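Local coordinates for pirin-like protein (Geobacillus kaustophilus, PDB 2P17) that is of unknown function but binds one iron cation per subunit and belongs to the pirin family of proteins with two cupin domains, at residues L42-F47 against F191-E196; G86-M91 against V167-M172; M172-E175 against T179-Q182. All coordinates share one frame; numbering follows the deposited sequence.

Contact 1: L42-F47 against F191-E196; sequences LMEDIF and FLYILE
L42 drives one methyl, CD2, against the ring of F191. CD2 lies 3.5 Å from F191 CE1 and 3.6 Å from F191 CZ, so it meets the far corner of the ring, at an oblique slant. The leucine reaches that far because its CG points away from the backbone N (chi1 177°). This is the tight part of the contact. Around it, L42 also touches V27, and the F191 ring meets that of Y240.

The other pair is looser. E44 and Y193 cross at about a right angle, with carboxylate and ring planes 70° apart. E44 OE2 stays 3.7 Å from Y193 OH, too long for a hydrogen bond. OE2 is instead bonded to H110 NE2. This looser side is still no solvent face, because all four side chains are buried. V13 of strand 3-19 touches both E44 and Y193.

No backbone hydrogen bond joins the segments. Strand 39-47 belongs to the N-terminal cupin domain and strand 189-196 to the C-terminal one, and they meet through side chains alone. Between these two segments the apolar grip comes from a single methyl against a ring, while the buried carboxylate takes its hydrogen bond from a histidine of the neighbouring strand 109-117.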
ATOM      1  N   LEU A  42       0.987   0.306   8.575  1.00 11.18           N
ATOM      2  CA  LEU A  42       0.173  -0.455   7.637  1.00 11.17           C
ATOM      3  C   LEU A  42      -0.499  -1.548   8.446  1.00 11.83           C
ATOM      4  O   LEU A  42       0.187  -2.357   9.073  1.00 11.66           O
ATOM      5  CB  LEU A  42       1.022  -1.073   6.523  1.00 11.49           C
ATOM      6  CG  LEU A  42       0.253  -1.961   5.531  1.00 11.97           C
ATOM      7  CD1 LEU A  42      -0.872  -1.218   4.799  1.00 12.45           C
ATOM      8  CD2 LEU A  42       1.223  -2.555   4.522  1.00 12.03           C
HETATM    9  N   MSE A  43      -1.825  -1.536   8.434  1.00 12.78           N
HETATM   10  CA  MSE A  43      -2.627  -2.456   9.233  1.00 14.64           C
HETATM   11  C   MSE A  43      -3.501  -3.318   8.335  1.00 13.34           C
HETATM   12  O   MSE A  43      -4.114  -2.811   7.388  1.00 12.68           O
HETATM   13  CB  MSE A  43      -3.509  -1.648  10.175  1.00 15.22           C
HETATM   14  CG  MSE A  43      -4.353  -2.472  11.103  1.00 17.18           C
HETATM   15 SE   MSE A  43      -5.012  -1.345  12.514  0.30 20.70          SE
HETATM   16  CE  MSE A  43      -3.305  -0.789  13.257  1.00 22.15           C
ATOM     17  N   GLU A  44      -3.556  -4.613   8.646  1.00 12.78           N
ATOM     18  CA  GLU A  44      -4.459  -5.545   7.993  1.00 12.76           C
ATOM     19  C   GLU A  44      -5.666  -5.738   8.888  1.00 12.62           C
ATOM     20  O   GLU A  44      -5.517  -5.966  10.086  1.00 12.72           O
ATOM     21  CB  GLU A  44      -3.770  -6.888   7.749  1.00 13.07           C
ATOM     22  CG  GLU A  44      -4.678  -7.940   7.113  1.00 14.54           C
ATOM     23  CD  GLU A  44      -4.113  -9.354   7.186  0.60 14.02           C
ATOM     24  OE1 GLU A  44      -3.391  -9.689   8.156  0.50 14.64           O
ATOM     25  OE2 GLU A  44      -4.414 -10.141   6.269  1.00 17.70           O
ATOM     26  N   ASP A  45      -6.858  -5.630   8.306  1.00 12.20           N
ATOM     27  CA  ASP A  45      -8.098  -5.793   9.070  1.00 12.01           C
ATOM     28  C   ASP A  45      -9.048  -6.739   8.369  1.00 11.73           C
ATOM     29  O   ASP A  45      -9.178  -6.712   7.143  1.00 11.50           O
ATOM     30  CB  ASP A  45      -8.790  -4.446   9.273  1.00 12.18           C
ATOM     31  CG  ASP A  45      -8.007  -3.528  10.183  1.00 14.64           C
ATOM     32  OD1 ASP A  45      -8.068  -3.719  11.415  1.00 15.12           O
ATOM     33  OD2 ASP A  45      -7.340  -2.611   9.664  1.00 17.14           O
ATOM     34  N   ILE A  46      -9.695  -7.592   9.158  1.00 11.04           N
ATOM     35  CA  ILE A  46     -10.818  -8.381   8.687  1.00 11.25           C
ATOM     36  C   ILE A  46     -11.971  -8.007   9.602  1.00 11.21           C
ATOM     37  O   ILE A  46     -11.896  -8.238  10.815  1.00 11.01           O
ATOM     38  CB  ILE A  46     -10.526  -9.896   8.773  1.00 11.23           C
ATOM     39  CG1 ILE A  46      -9.296 -10.251   7.927  1.00 12.28           C
ATOM     40  CG2 ILE A  46     -11.770 -10.699   8.359  1.00 11.34           C
ATOM     41  CD1 ILE A  46      -8.833 -11.675   8.077  1.00 13.67           C
ATOM     42  N   PHE A  47     -13.027  -7.418   9.050  1.00 10.52           N
ATOM     43  CA  PHE A  47     -14.053  -6.822   9.900  1.00 10.95           C
ATOM     44  C   PHE A  47     -15.455  -6.845   9.316  1.00 11.55           C
ATOM     45  O   PHE A  47     -15.630  -6.930   8.097  1.00 11.18           O
ATOM     46  CB  PHE A  47     -13.646  -5.418  10.391  1.00 10.94           C
ATOM     47  CG  PHE A  47     -13.419  -4.404   9.292  1.00 10.74           C
ATOM     48  CD1 PHE A  47     -14.279  -3.326   9.142  1.00 11.25           C
ATOM     49  CD2 PHE A  47     -12.320  -4.508   8.436  1.00 10.19           C
ATOM     50  CE1 PHE A  47     -14.063  -2.375   8.159  1.00 11.85           C
ATOM     51  CE2 PHE A  47     -12.092  -3.561   7.436  1.00  9.92           C
ATOM     52  CZ  PHE A  47     -12.975  -2.486   7.295  1.00 10.62           C
ATOM     53  N   PHE A 191       8.610  -1.313   0.539  1.00  8.51           N
ATOM     54  CA  PHE A 191       8.434  -2.690   0.929  1.00  8.15           C
ATOM     55  C   PHE A 191       7.334  -3.260   0.050  1.00  7.80           C
ATOM     56  O   PHE A 191       6.647  -2.521  -0.669  1.00  7.58           O
ATOM     57  CB  PHE A 191       8.028  -2.777   2.419  1.00  8.89           C
ATOM     58  CG  PHE A 191       6.698  -2.143   2.716  1.00  7.80           C
ATOM     59  CD1 PHE A 191       5.541  -2.908   2.649  1.00  8.54           C
ATOM     60  CD2 PHE A 191       6.593  -0.785   2.978  1.00  8.77           C
ATOM     61  CE1 PHE A 191       4.296  -2.334   2.867  1.00  9.54           C
ATOM     62  CE2 PHE A 191       5.354  -0.191   3.196  1.00  8.43           C
ATOM     63  CZ  PHE A 191       4.204  -0.962   3.150  1.00  9.30           C
ATOM     64  N   LEU A 192       7.138  -4.562   0.124  1.00  7.62           N
ATOM     65  CA  LEU A 192       5.966  -5.166  -0.511  1.00  8.03           C
ATOM     66  C   LEU A 192       5.271  -6.104   0.457  1.00  8.44           C
ATOM     67  O   LEU A 192       5.886  -6.572   1.413  1.00  8.44           O
ATOM     68  CB  LEU A 192       6.319  -5.859  -1.854  1.00  8.47           C
ATOM     69  CG  LEU A 192       7.359  -6.981  -1.828  1.00  7.95           C
ATOM     70  CD1 LEU A 192       6.769  -8.313  -1.354  1.00  9.27           C
ATOM     71  CD2 LEU A 192       7.995  -7.143  -3.206  1.00  9.18           C
ATOM     72  N   TYR A 193       3.990  -6.351   0.222  1.00  8.47           N
ATOM     73  CA  TYR A 193       3.236  -7.283   1.040  1.00  8.73           C
ATOM     74  C   TYR A 193       2.580  -8.297   0.124  1.00  8.58           C
ATOM     75  O   TYR A 193       1.948  -7.923  -0.868  1.00  8.27           O
ATOM     76  CB  TYR A 193       2.182  -6.544   1.886  1.00  9.97           C
ATOM     77  CG  TYR A 193       1.340  -7.492   2.692  1.00 10.64           C
ATOM     78  CD1 TYR A 193       1.855  -8.106   3.822  1.00 11.75           C
ATOM     79  CD2 TYR A 193       0.035  -7.809   2.291  1.00 12.23           C
ATOM     80  CE1 TYR A 193       1.087  -8.996   4.557  1.00 12.46           C
ATOM     81  CE2 TYR A 193      -0.741  -8.716   3.014  1.00 14.33           C
ATOM     82  CZ  TYR A 193      -0.199  -9.291   4.153  1.00 13.21           C
ATOM     83  OH  TYR A 193      -0.943 -10.191   4.894  1.00 15.87           O
ATOM     84  N   ILE A 194       2.730  -9.586   0.444  1.00  7.62           N
ATOM     85  CA  ILE A 194       2.271 -10.635  -0.441  1.00  8.38           C
ATOM     86  C   ILE A 194       0.874 -11.099  -0.042  1.00  8.95           C
ATOM     87  O   ILE A 194       0.657 -11.543   1.085  1.00  9.71           O
ATOM     88  CB  ILE A 194       3.259 -11.831  -0.475  1.00  8.51           C
ATOM     89  CG1 ILE A 194       4.639 -11.337  -0.909  1.00  8.47           C
ATOM     90  CG2 ILE A 194       2.762 -12.887  -1.449  1.00  8.80           C
ATOM     91  CD1 ILE A 194       5.748 -12.367  -0.755  1.00 10.69           C
ATOM     92  N   LEU A 195      -0.058 -10.993  -0.988  1.00  9.31           N
ATOM     93  CA  LEU A 195      -1.444 -11.395  -0.766  1.00  9.91           C
ATOM     94  C   LEU A 195      -1.672 -12.886  -1.010  1.00 11.06           C
ATOM     95  O   LEU A 195      -2.477 -13.522  -0.310  1.00 11.28           O
ATOM     96  CB  LEU A 195      -2.377 -10.591  -1.685  1.00  9.96           C
ATOM     97  CG  LEU A 195      -2.373  -9.077  -1.464  1.00 11.03           C
ATOM     98  CD1 LEU A 195      -3.038  -8.362  -2.636  1.00 11.89           C
ATOM     99  CD2 LEU A 195      -3.046  -8.747  -0.153  1.00 12.99           C
ATOM    100  N   GLU A 196      -0.990 -13.427  -2.014  1.00 11.16           N
ATOM    101  CA  GLU A 196      -1.260 -14.791  -2.508  1.00 12.68           C
ATOM    102  C   GLU A 196       0.026 -15.347  -3.091  1.00 11.76           C
ATOM    103  O   GLU A 196       0.766 -14.633  -3.771  1.00 11.27           O
ATOM    104  CB  GLU A 196      -2.344 -14.751  -3.595  1.00 13.03           C
ATOM    105  CG  GLU A 196      -2.936 -16.100  -4.006  1.00 16.76           C
ATOM    106  CD  GLU A 196      -3.761 -15.993  -5.298  1.00 17.53           C
ATOM    107  OE1 GLU A 196      -4.112 -14.858  -5.708  1.00 22.92           O
ATOM    108  OE2 GLU A 196      -4.049 -17.046  -5.908  1.00 21.84           O
TER

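Contact 2: G86-M91 against V167-M172; sequences GDVQWM and VTMVEM
M169, a selenomethionine in the crystal, points its side chain straight at segment 86-91. Its CB and CG carry it out from the backbone in an extended line (chi1 179°, chi2 -177°). Next comes SE, 4.1 Å from W90 CZ3. It sits 5.4 Å from the centroid of the six-membered ring and 68° off the ring normal. This is an oblique Met-aromatic contact, in which the two side chains slide past each other in opposite directions. At the tip, CE meets V88 CG2 at 3.8 Å, the two groups reaching toward each other.

V167 takes the end of the indole. Its CG1 lies 3.8 Å from W90 CH2, at the ring edge, and its CB is also at that edge, in plane. With an alanine at W90, V167 and the selenium of M169 would probably lose their aromatic partner and a gap would open between the strands.

Segments 88-91 and 167-172 run nearly antiparallel, their axes 11.4 Å apart at closest approach, with no direct hydrogen bond between them. Strand 88-92 is from the N-terminal cupin domain and strand 167-174 from the C-terminal one, so this is an interdomain core. Next to W90, Q89 turns the other way. Its NE2 bonds to E101 OE1, and E101 is a predicted iron ligand.

Beyond the apolar part, one water links the domains. It donates to G86 O at 2.8 Å and to E171 OE1 at 2.7 Å. E171 also forms salt bridges to R148 and R236, and Y65 OH bonds to its OE2. The buried carboxylate is therefore likely to stay charged, balanced by the two arginines, and the water gives a hydrogen to each of two acceptors, one from each domain.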
ATOM      1  N   GLY A  86     -10.273  -5.422  -4.748  1.00 11.06           N
ATOM      2  CA  GLY A  86      -9.238  -4.910  -5.641  1.00 10.75           C
ATOM      3  C   GLY A  86      -9.187  -3.401  -5.791  1.00 10.79           C
ATOM      4  O   GLY A  86      -8.296  -2.887  -6.460  1.00 11.32           O
ATOM      5  N   ASP A  87     -10.137  -2.698  -5.178  1.00 10.49           N
ATOM      6  CA  ASP A  87     -10.212  -1.239  -5.286  1.00 10.24           C
ATOM      7  C   ASP A  87      -9.415  -0.553  -4.185  1.00 10.10           C
ATOM      8  O   ASP A  87      -9.145  -1.138  -3.134  1.00 10.09           O
ATOM      9  CB  ASP A  87     -11.669  -0.769  -5.208  1.00 10.80           C
ATOM     10  CG  ASP A  87     -12.503  -1.203  -6.407  1.00 11.75           C
ATOM     11  OD1 ASP A  87     -11.941  -1.396  -7.512  1.00 12.20           O
ATOM     12  OD2 ASP A  87     -13.737  -1.341  -6.223  1.00 14.33           O
ATOM     13  N   VAL A  88      -9.058   0.704  -4.446  1.00  9.37           N
ATOM     14  CA  VAL A  88      -8.261   1.506  -3.513  1.00  9.22           C
ATOM     15  C   VAL A  88      -8.932   2.860  -3.299  1.00  9.11           C
ATOM     16  O   VAL A  88      -9.645   3.355  -4.169  1.00  9.78           O
ATOM     17  CB  VAL A  88      -6.802   1.663  -4.054  1.00  8.96           C
ATOM     18  CG1 VAL A  88      -5.998   2.733  -3.307  1.00 10.06           C
ATOM     19  CG2 VAL A  88      -6.064   0.312  -3.999  1.00  8.60           C
ATOM     20  N   GLN A  89      -8.764   3.423  -2.110  1.00  9.04           N
ATOM     21  CA  GLN A  89      -9.102   4.828  -1.894  1.00  9.91           C
ATOM     22  C   GLN A  89      -7.932   5.554  -1.245  1.00  9.49           C
ATOM     23  O   GLN A  89      -7.172   4.965  -0.462  1.00  9.65           O
ATOM     24  CB  GLN A  89     -10.383   4.992  -1.066  1.00  9.93           C
ATOM     25  CG  GLN A  89     -10.257   4.429   0.342  1.00 11.49           C
ATOM     26  CD  GLN A  89     -11.592   4.288   1.083  1.00 11.03           C
ATOM     27  OE1 GLN A  89     -12.649   4.679   0.590  1.00 12.42           O
ATOM     28  NE2 GLN A  89     -11.529   3.722   2.285  1.00 12.74           N
ATOM     29  N   TRP A  90      -7.812   6.834  -1.565  1.00  9.35           N
ATOM     30  CA  TRP A  90      -6.712   7.666  -1.104  1.00  9.53           C
ATOM     31  C   TRP A  90      -7.338   8.873  -0.419  1.00  9.99           C
ATOM     32  O   TRP A  90      -7.964   9.709  -1.076  1.00  9.89           O
ATOM     33  CB  TRP A  90      -5.884   8.108  -2.309  1.00  9.78           C
ATOM     34  CG  TRP A  90      -4.466   8.472  -2.006  1.00  9.83           C
ATOM     35  CD1 TRP A  90      -4.007   9.614  -1.382  1.00  9.98           C
ATOM     36  CD2 TRP A  90      -3.313   7.693  -2.325  1.00  9.33           C
ATOM     37  NE1 TRP A  90      -2.629   9.582  -1.307  1.00  9.44           N
ATOM     38  CE2 TRP A  90      -2.181   8.410  -1.868  1.00  9.49           C
ATOM     39  CE3 TRP A  90      -3.122   6.444  -2.950  1.00  9.04           C
ATOM     40  CZ2 TRP A  90      -0.877   7.916  -2.012  1.00  9.09           C
ATOM     41  CZ3 TRP A  90      -1.832   5.952  -3.092  1.00 10.33           C
ATOM     42  CH2 TRP A  90      -0.723   6.689  -2.623  1.00 10.13           C
HETATM   43  N   MSE A  91      -7.188   8.958   0.898  1.00 10.25           N
HETATM   44  CA  MSE A  91      -7.816  10.045   1.627  1.00 11.78           C
HETATM   45  C   MSE A  91      -6.748  10.937   2.226  1.00 10.73           C
HETATM   46  O   MSE A  91      -5.955  10.497   3.051  1.00 10.81           O
HETATM   47  CB  MSE A  91      -8.742   9.515   2.715  1.00 12.99           C
HETATM   48  CG  MSE A  91      -9.548  10.629   3.358  1.00 15.90           C
HETATM   49 SE   MSE A  91     -10.560  10.102   4.930  0.50 14.96          SE
HETATM   50  CE  MSE A  91     -10.687   8.187   4.627  1.00 21.72           C
ATOM     51  N   VAL A 167       4.393   8.731  -3.982  1.00  8.29           N
ATOM     52  CA  VAL A 167       4.269   7.334  -3.576  1.00  8.67           C
ATOM     53  C   VAL A 167       4.014   6.479  -4.809  1.00  8.48           C
ATOM     54  O   VAL A 167       3.121   6.769  -5.618  1.00  8.62           O
ATOM     55  CB  VAL A 167       3.116   7.129  -2.557  1.00  8.62           C
ATOM     56  CG1 VAL A 167       2.876   5.638  -2.244  1.00  9.89           C
ATOM     57  CG2 VAL A 167       3.400   7.889  -1.271  1.00  9.39           C
ATOM     58  N   THR A 168       4.797   5.426  -4.958  1.00  8.72           N
ATOM     59  CA  THR A 168       4.529   4.406  -5.958  1.00  8.58           C
ATOM     60  C   THR A 168       3.836   3.236  -5.282  1.00  8.37           C
ATOM     61  O   THR A 168       4.348   2.687  -4.305  1.00  8.73           O
ATOM     62  CB  THR A 168       5.816   3.984  -6.657  1.00  9.05           C
ATOM     63  OG1 THR A 168       6.218   5.044  -7.540  1.00 10.03           O
ATOM     64  CG2 THR A 168       5.632   2.678  -7.446  1.00 10.56           C
HETATM   65  N   MSE A 169       2.654   2.898  -5.780  1.00  8.06           N
HETATM   66  CA  MSE A 169       1.874   1.789  -5.258  1.00  7.79           C
HETATM   67  C   MSE A 169       1.398   0.976  -6.438  1.00  8.06           C
HETATM   68  O   MSE A 169       0.681   1.487  -7.302  1.00  7.83           O
HETATM   69  CB  MSE A 169       0.677   2.274  -4.441  1.00  8.31           C
HETATM   70  CG  MSE A 169      -0.173   1.127  -3.909  1.00  8.78           C
HETATM   71 SE   MSE A 169      -1.712   1.853  -2.960  0.70  9.04          SE
HETATM   72  CE  MSE A 169      -2.575   0.174  -2.476  1.00 10.64           C
ATOM     73  N   VAL A 170       1.860  -0.270  -6.497  1.00  7.82           N
ATOM     74  CA  VAL A 170       1.532  -1.140  -7.604  1.00  8.62           C
ATOM     75  C   VAL A 170       1.057  -2.497  -7.124  1.00  8.72           C
ATOM     76  O   VAL A 170       1.520  -3.009  -6.099  1.00  8.70           O
ATOM     77  CB  VAL A 170       2.722  -1.338  -8.588  1.00  9.39           C
ATOM     78  CG1 VAL A 170       3.179  -0.003  -9.217  1.00  8.96           C
ATOM     79  CG2 VAL A 170       3.890  -2.061  -7.938  1.00  9.74           C
ATOM     80  N   GLU A 171       0.110  -3.060  -7.856  1.00  8.55           N
ATOM     81  CA  GLU A 171      -0.334  -4.421  -7.617  1.00  8.96           C
ATOM     82  C   GLU A 171       0.209  -5.330  -8.714  1.00  9.24           C
ATOM     83  O   GLU A 171      -0.024  -5.082  -9.900  1.00  9.74           O
ATOM     84  CB  GLU A 171      -1.853  -4.466  -7.584  1.00  9.26           C
ATOM     85  CG  GLU A 171      -2.425  -5.851  -7.316  1.00 10.83           C
ATOM     86  CD  GLU A 171      -3.921  -5.848  -7.391  1.00 13.63           C
ATOM     87  OE1 GLU A 171      -4.452  -5.038  -8.175  1.00 14.13           O
ATOM     88  OE2 GLU A 171      -4.552  -6.662  -6.690  1.00 15.69           O
HETATM   89  N   MSE A 172       0.925  -6.375  -8.312  1.00  9.59           N
HETATM   90  CA  MSE A 172       1.477  -7.330  -9.267  1.00 10.71           C
HETATM   91  C   MSE A 172       0.763  -8.651  -9.168  1.00 11.25           C
HETATM   92  O   MSE A 172       0.565  -9.170  -8.068  1.00 11.47           O
HETATM   93  CB  MSE A 172       2.958  -7.568  -9.011  1.00 10.59           C
HETATM   94  CG  MSE A 172       3.791  -6.338  -9.055  1.00 11.23           C
HETATM   95 SE   MSE A 172       5.637  -6.882  -9.001  0.50 12.21          SE
HETATM   96  CE  MSE A 172       6.306  -5.281  -8.439  1.00 12.84           C
TER
HETATM   97  O   HOH W   1      -7.092  -4.581  -8.285  1.00 12.79           O

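Contact 3: M172-E175 against T179-Q182; sequences MIVE and TVVQ
M172 and V180 lie alongside each other and point in opposite directions, with M172 SE 4.0 Å from V180 CG1. M172 is a selenomethionine in the crystal. Its chain is extended beyond CG and runs on past the valine, so that its CE comes to 3.9 Å from Q182 CB, the two side chains meeting at a slant. V174, on the same strand as M172, also meets V180 obliquely. V180 CG2 sits 3.8 Å from V174 CG2 and 3.9 Å from V174 CG1, so a single methyl rests against both branches.

Four residues, 175-178, join the two strands, yet no hydrogen bond links the segments. The axes of 172-174 and 179-182 come within 8.7 Å, with their N-to-C directions 160° apart. This is a beta arch rather than a hairpin: strand 167-174 pairs with strand 235-242, and strand 179-185 with strand 224-231. The two face each other across the interior of the C-terminal cupin barrel.

Q182 turns its polar end aside. A bend at chi2 (69°) takes the amide off the line of CB and CG. Its OE1 bonds to S154 OG and its NE2 to S153 O. L237 and V229 also touch M172, and I147 lies against both M172 and V180.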
HETATM    1  N   MSE A 172       0.925  -6.375  -8.312  1.00  9.59           N
HETATM    2  CA  MSE A 172       1.477  -7.330  -9.267  1.00 10.71           C
HETATM    3  C   MSE A 172       0.763  -8.651  -9.168  1.00 11.25           C
HETATM    4  O   MSE A 172       0.565  -9.170  -8.068  1.00 11.47           O
HETATM    5  CB  MSE A 172       2.958  -7.568  -9.011  1.00 10.59           C
HETATM    6  CG  MSE A 172       3.791  -6.338  -9.055  1.00 11.23           C
HETATM    7 SE   MSE A 172       5.637  -6.882  -9.001  0.50 12.21          SE
HETATM    8  CE  MSE A 172       6.306  -5.281  -8.439  1.00 12.84           C
ATOM      9  N   ILE A 173       0.371  -9.175 -10.323  1.00 10.86           N
ATOM     10  CA  ILE A 173      -0.141 -10.534 -10.442  1.00 11.98           C
ATOM     11  C   ILE A 173       0.797 -11.230 -11.421  1.00 11.23           C
ATOM     12  O   ILE A 173       0.902 -10.830 -12.587  1.00 12.22           O
ATOM     13  CB  ILE A 173      -1.582 -10.579 -10.952  1.00 12.32           C
ATOM     14  CG1 ILE A 173      -2.518  -9.789 -10.015  1.00 12.72           C
ATOM     15  CG2 ILE A 173      -2.038 -12.034 -11.053  1.00 13.58           C
ATOM     16  CD1 ILE A 173      -3.968  -9.650 -10.525  1.00 14.63           C
ATOM     17  N   VAL A 174       1.492 -12.250 -10.928  1.00 10.73           N
ATOM     18  CA  VAL A 174       2.609 -12.832 -11.665  1.00 11.28           C
ATOM     19  C   VAL A 174       2.424 -14.339 -11.762  1.00 11.42           C
ATOM     20  O   VAL A 174       2.205 -15.003 -10.754  1.00 11.85           O
ATOM     21  CB  VAL A 174       3.952 -12.510 -10.968  1.00 11.30           C
ATOM     22  CG1 VAL A 174       5.121 -12.928 -11.846  1.00 11.80           C
ATOM     23  CG2 VAL A 174       4.070 -11.002 -10.656  1.00 11.97           C
ATOM     24  N   GLU A 175       2.527 -14.869 -12.978  1.00 12.10           N
ATOM     25  CA  GLU A 175       2.399 -16.309 -13.204  1.00 13.51           C
ATOM     26  C   GLU A 175       3.679 -17.027 -12.782  1.00 13.73           C
ATOM     27  O   GLU A 175       4.774 -16.459 -12.875  1.00 13.70           O
ATOM     28  CB  GLU A 175       2.053 -16.603 -14.675  1.00 14.14           C
ATOM     29  CG  GLU A 175       0.805 -15.874 -15.220  1.00 17.52           C
ATOM     30  CD  GLU A 175      -0.474 -16.171 -14.448  1.00 23.42           C
ATOM     31  OE1 GLU A 175      -0.803 -17.363 -14.277  1.00 25.55           O
ATOM     32  OE2 GLU A 175      -1.162 -15.210 -14.021  1.00 25.15           O
ATOM     33  N   THR A 179       9.435 -13.515 -14.280  1.00 13.26           N
ATOM     34  CA  THR A 179      10.188 -12.484 -13.574  1.00 13.96           C
ATOM     35  C   THR A 179       9.688 -11.114 -14.019  1.00 14.08           C
ATOM     36  O   THR A 179       9.503 -10.869 -15.218  1.00 15.43           O
ATOM     37  CB  THR A 179      11.712 -12.621 -13.826  1.00 14.59           C
ATOM     38  OG1 THR A 179      12.154 -13.897 -13.344  1.00 15.23           O
ATOM     39  CG2 THR A 179      12.488 -11.527 -13.094  1.00 15.82           C
ATOM     40  N   VAL A 180       9.468 -10.241 -13.035  1.00 13.47           N
ATOM     41  CA  VAL A 180       8.990  -8.868 -13.235  1.00 13.93           C
ATOM     42  C   VAL A 180       9.977  -7.938 -12.555  1.00 12.80           C
ATOM     43  O   VAL A 180      10.541  -8.282 -11.515  1.00 12.49           O
ATOM     44  CB  VAL A 180       7.590  -8.653 -12.577  1.00 14.35           C
ATOM     45  CG1 VAL A 180       7.120  -7.210 -12.714  1.00 17.09           C
ATOM     46  CG2 VAL A 180       6.558  -9.571 -13.183  1.00 17.10           C
ATOM     47  N   VAL A 181      10.169  -6.756 -13.134  1.00 11.90           N
ATOM     48  CA  VAL A 181      11.046  -5.750 -12.551  1.00 11.97           C
ATOM     49  C   VAL A 181      10.258  -4.481 -12.242  1.00 11.47           C
ATOM     50  O   VAL A 181       9.513  -3.978 -13.103  1.00 11.74           O
ATOM     51  CB  VAL A 181      12.189  -5.381 -13.530  1.00 12.22           C
ATOM     52  CG1 VAL A 181      13.062  -4.298 -12.954  1.00 13.59           C
ATOM     53  CG2 VAL A 181      13.033  -6.606 -13.856  1.00 13.42           C
ATOM     54  N   GLN A 182      10.417  -3.972 -11.021  1.00 10.41           N
ATOM     55  CA  GLN A 182       9.915  -2.645 -10.658  1.00 10.24           C
ATOM     56  C   GLN A 182      11.079  -1.662 -10.470  1.00 10.49           C
ATOM     57  O   GLN A 182      11.995  -1.926  -9.683  1.00 11.13           O
ATOM     58  CB  GLN A 182       9.089  -2.727  -9.378  1.00 10.23           C
ATOM     59  CG  GLN A 182       8.642  -1.366  -8.858  1.00  9.92           C
ATOM     60  CD  GLN A 182       7.618  -0.682  -9.741  1.00  9.24           C
ATOM     61  OE1 GLN A 182       6.725  -1.331 -10.282  1.00  9.90           O
ATOM     62  NE2 GLN A 182       7.735   0.631  -9.884  1.00  8.45           N
TER

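In the fold
From the N terminus, the chain first passes residues 42-47 in the N-terminal cupin domain. They meet 191-196 much later in the chain, so contact 1 closes the longest loop and encloses the other two. Residues 86-91 come next, and contact 2 closes on 167-172 in the C-terminal cupin domain. M172 is shared: contact 3 begins where contact 2 ends and closes a short arch at 179-182. No loops cross. Contacts 1 and 2, with centres about 12 Å apart, tie the two cupin domains together. Contact 3 stays within the second domain. It touches contact 2 directly, with Q182 OE1 3.8 Å from V170 CG2.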